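Local coordinates for protein glycosyl hyrolase, family 3 (Deinococcus radiodurans, PDB 3TEV) that probably hydrolyses O-glycosidic bonds, as a glycoside hydrolase of family 3 with a TIM-barrel-type domain, at residues Leu121-Asn129 / Leu327-Ala335. Numbering follows the deposited sequence.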
loop_
_atom_site.group_PDB
_atom_site.type_symbol
_atom_site.label_atom_id
_atom_site.label_comp_id
_atom_site.label_asym_id
_atom_site.label_seq_id
_atom_site.Cartn_x
_atom_site.Cartn_y
_atom_site.Cartn_z
ATOM N N LEU A 121 -11.307 -9.806 -9.354
ATOM C CA LEU A 121 -10.132 -9.005 -9.684
ATOM C C LEU A 121 -9.200 -9.769 -10.627
ATOM O O LEU A 121 -8.750 -9.242 -11.635
ATOM C CB LEU A 121 -9.383 -8.575 -8.422
ATOM C CG LEU A 121 -10.102 -7.636 -7.448
ATOM C CD1 LEU A 121 -9.165 -7.203 -6.315
ATOM C CD2 LEU A 121 -10.681 -6.413 -8.150
ATOM N N ARG A 122 -8.928 -11.020 -10.281
ATOM C CA ARG A 122 -8.123 -11.909 -11.093
ATOM C C ARG A 122 -8.683 -12.047 -12.525
ATOM O O ARG A 122 -7.916 -12.017 -13.498
ATOM C CB ARG A 122 -7.970 -13.270 -10.392
ATOM C CG ARG A 122 -6.995 -14.259 -11.044
ATOM C CD ARG A 122 -5.530 -13.974 -10.668
ATOM N NE ARG A 122 -5.153 -12.575 -10.931
ATOM C CZ ARG A 122 -4.686 -12.112 -12.091
ATOM N NH1 ARG A 122 -4.419 -10.826 -12.217
ATOM N NH2 ARG A 122 -4.490 -12.929 -13.122
ATOM N N SER A 123 -10.000 -12.153 -12.675
ATOM C CA SER A 123 -10.557 -12.270 -14.028
ATOM C C SER A 123 -10.417 -11.007 -14.893
ATOM O O SER A 123 -10.420 -11.110 -16.117
ATOM C CB SER A 123 -11.994 -12.818 -14.043
ATOM O OG SER A 123 -12.943 -11.779 -13.868
ATOM N N VAL A 124 -10.248 -9.834 -14.279
ATOM C CA VAL A 124 -10.021 -8.618 -15.079
ATOM C C VAL A 124 -8.547 -8.246 -15.236
ATOM O O VAL A 124 -8.218 -7.383 -16.032
ATOM C CB VAL A 124 -10.884 -7.397 -14.620
ATOM C CG1 VAL A 124 -12.382 -7.737 -14.706
ATOM C CG2 VAL A 124 -10.505 -6.933 -13.221
ATOM N N GLY A 125 -7.674 -8.900 -14.477
ATOM C CA GLY A 125 -6.229 -8.776 -14.636
ATOM C C GLY A 125 -5.568 -7.899 -13.594
ATOM O O GLY A 125 -4.521 -7.272 -13.860
ATOM N N ILE A 126 -6.190 -7.834 -12.417
ATOM C CA ILE A 126 -5.651 -7.095 -11.282
ATOM C C ILE A 126 -4.963 -8.082 -10.347
ATOM O O ILE A 126 -5.511 -9.157 -10.069
ATOM C CB ILE A 126 -6.779 -6.327 -10.537
ATOM C CG1 ILE A 126 -7.172 -5.080 -11.351
ATOM C CG2 ILE A 126 -6.323 -5.902 -9.138
ATOM C CD1 ILE A 126 -8.599 -4.560 -11.084
ATOM N N ASN A 127 -3.776 -7.734 -9.860
ATOM C CA ASN A 127 -3.033 -8.646 -8.995
ATOM C C ASN A 127 -2.714 -8.092 -7.601
ATOM O O ASN A 127 -1.944 -8.689 -6.847
ATOM C CB ASN A 127 -1.767 -9.171 -9.709
ATOM C CG ASN A 127 -0.769 -8.055 -10.079
ATOM O OD1 ASN A 127 -1.068 -6.860 -9.990
ATOM N ND2 ASN A 127 0.429 -8.456 -10.482
ATOM N N TRP A 128 -3.323 -6.963 -7.251
ATOM C CA TRP A 128 -3.078 -6.324 -5.970
ATOM C C TRP A 128 -4.330 -5.571 -5.514
ATOM O O TRP A 128 -4.866 -4.754 -6.251
ATOM C CB TRP A 128 -1.862 -5.409 -6.089
ATOM C CG TRP A 128 -1.522 -4.519 -4.919
ATOM C CD1 TRP A 128 -2.401 -3.815 -4.118
ATOM C CD2 TRP A 128 -0.204 -4.137 -4.484
ATOM N NE1 TRP A 128 -1.698 -3.046 -3.195
ATOM C CE2 TRP A 128 -0.353 -3.237 -3.401
ATOM C CE3 TRP A 128 1.081 -4.465 -4.903
ATOM C CZ2 TRP A 128 0.748 -2.688 -2.717
ATOM C CZ3 TRP A 128 2.170 -3.906 -4.223
ATOM C CH2 TRP A 128 1.992 -3.045 -3.143
ATOM N N ASN A 129 -4.781 -5.850 -4.294
ATOM C CA ASN A 129 -5.912 -5.152 -3.687
ATOM C C ASN A 129 -5.492 -4.570 -2.339
ATOM O O ASN A 129 -4.849 -5.257 -1.532
ATOM C CB ASN A 129 -7.096 -6.109 -3.503
ATOM C CG ASN A 129 -8.390 -5.386 -3.153
ATOM O OD1 ASN A 129 -8.499 -4.165 -3.320
ATOM N ND2 ASN A 129 -9.382 -6.135 -2.675
ATOM N N LEU A 327 6.935 -10.336 -5.665
ATOM C CA LEU A 327 5.490 -10.218 -5.508
ATOM C C LEU A 327 4.745 -10.481 -6.820
ATOM O O LEU A 327 3.804 -11.277 -6.860
ATOM C CB LEU A 327 5.107 -8.833 -4.966
ATOM C CG LEU A 327 3.659 -8.650 -4.507
ATOM C CD1 LEU A 327 3.399 -9.448 -3.233
ATOM C CD2 LEU A 327 3.315 -7.189 -4.246
ATOM N N ALA A 328 5.143 -9.790 -7.881
ATOM C CA ALA A 328 4.579 -10.053 -9.197
ATOM C C ALA A 328 4.791 -11.491 -9.718
ATOM O O ALA A 328 3.944 -11.972 -10.473
ATOM C CB ALA A 328 5.086 -9.035 -10.215
ATOM N N ARG A 329 5.909 -12.156 -9.371
ATOM C CA ARG A 329 6.126 -13.559 -9.793
ATOM C C ARG A 329 5.117 -14.478 -9.082
ATOM O O ARG A 329 4.584 -15.419 -9.662
ATOM C CB ARG A 329 7.560 -14.062 -9.506
ATOM C CG ARG A 329 8.436 -14.181 -10.737
ATOM C CD ARG A 329 9.890 -14.720 -10.479
ATOM N NE ARG A 329 10.531 -14.171 -9.272
ATOM C CZ ARG A 329 11.352 -13.117 -9.215
ATOM N NH1 ARG A 329 11.684 -12.424 -10.301
ATOM N NH2 ARG A 329 11.846 -12.760 -8.041
ATOM N N ARG A 330 4.878 -14.181 -7.816
ATOM C CA ARG A 330 3.989 -14.975 -7.000
ATOM C C ARG A 330 2.533 -14.718 -7.423
ATOM O O ARG A 330 1.741 -15.635 -7.482
ATOM C CB ARG A 330 4.216 -14.632 -5.527
ATOM C CG ARG A 330 3.453 -15.514 -4.570
ATOM C CD ARG A 330 3.733 -15.103 -3.147
ATOM N NE ARG A 330 2.916 -15.881 -2.215
ATOM C CZ ARG A 330 2.707 -15.555 -0.945
ATOM N NH1 ARG A 330 3.256 -14.457 -0.434
ATOM N NH2 ARG A 330 1.945 -16.337 -0.186
ATOM N N PHE A 331 2.226 -13.465 -7.757
ATOM C CA PHE A 331 0.884 -13.038 -8.098
ATOM C C PHE A 331 0.894 -12.336 -9.469
ATOM O O PHE A 331 0.707 -11.123 -9.556
ATOM C CB PHE A 331 0.360 -12.075 -7.024
ATOM C CG PHE A 331 0.311 -12.661 -5.627
ATOM C CD1 PHE A 331 -0.572 -13.704 -5.317
ATOM C CD2 PHE A 331 1.121 -12.150 -4.615
ATOM C CE1 PHE A 331 -0.656 -14.233 -4.022
ATOM C CE2 PHE A 331 1.041 -12.658 -3.301
ATOM C CZ PHE A 331 0.158 -13.717 -3.008
ATOM N N PRO A 332 1.111 -13.101 -10.548
ATOM C CA PRO A 332 1.184 -12.478 -11.864
ATOM C C PRO A 332 -0.134 -11.804 -12.280
ATOM O O PRO A 332 -1.224 -12.335 -12.022
ATOM C CB PRO A 332 1.524 -13.649 -12.800
ATOM C CG PRO A 332 1.093 -14.876 -12.082
ATOM C CD PRO A 332 1.067 -14.577 -10.612
ATOM N N ALA A 333 -0.022 -10.644 -12.923
ATOM C CA ALA A 333 -1.192 -9.913 -13.383
ATOM C C ALA A 333 -1.938 -10.611 -14.516
ATOM O O ALA A 333 -3.157 -10.717 -14.468
ATOM C CB ALA A 333 -0.824 -8.504 -13.785
ATOM N N GLN A 334 -1.228 -11.079 -15.537
ATOM C CA GLN A 334 -1.902 -11.609 -16.718
ATOM C C GLN A 334 -3.161 -12.437 -16.346
ATOM O O GLN A 334 -3.068 -13.456 -15.651
ATOM C CB GLN A 334 -0.918 -12.385 -17.614
ATOM C CG GLN A 334 -1.477 -12.743 -18.992
ATOM C CD GLN A 334 -0.427 -13.301 -19.937
ATOM O OE1 GLN A 334 0.762 -12.986 -19.831
ATOM N NE2 GLN A 334 -0.869 -14.128 -20.881
ATOM N N ALA A 335 -4.322 -11.956 -16.809
ATOM C CA ALA A 335 -5.647 -12.487 -16.478
ATOM C C ALA A 335 -5.839 -13.942 -16.900
ATOM O O ALA A 335 -6.061 -14.227 -18.079
ATOM C CB ALA A 335 -6.725 -11.619 -17.124
#
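At the N-terminal end of the strands of the TIM-barrel-type sheet, where helix 107-124 turns into strand 128-129, the guanidinium of Arg122 and the amide of Asn127 hold the C-terminal tail that follows helix 314-330. Arginine suits its place because it offers several N-H groups to a tail that turns the carbonyl oxygens of Ala333 and Gln334 toward it. NH1 and NH2 of Arg122 grip the single atom Ala333 O end-on, at 2.6 and 2.9 Å, from the same face of that carbonyl's plane, while NH2 also gives a bent bond to Gln334 O (2.9 Å, 133°). All these acceptors lie near the guanidinium plane, and Pro332 O sits over one face. NH1 donates in addition to Ile126 O at 2.9 Å, which fixes the rotation of the group; bends at chi2 and chi3 (81° and -53°) fold the chain back to reach it.

Helix 107-124 ends in a Schellman motif with Gly125 at C-prime. At this positive phi a CB would press against Val124 O, so glycine suits the site; Ala335 CB rests 3.8 Å from Gly125 CA. This turn leads into the barrel strand, where Asn127 ND2 donates a hydrogen bond to Phe331 O, nearly in line with the C=O (2.8 Å). Asparagine fits, pairing donor and acceptor: ND2 also donates to Ala75 O and OD1 accepts from Ile77 N, linking the tail to strand 76-79 and the residue before it. Leu327 CD2 packs 3.5 Å from Trp128 CZ3, the two side chains crossing at about a right angle.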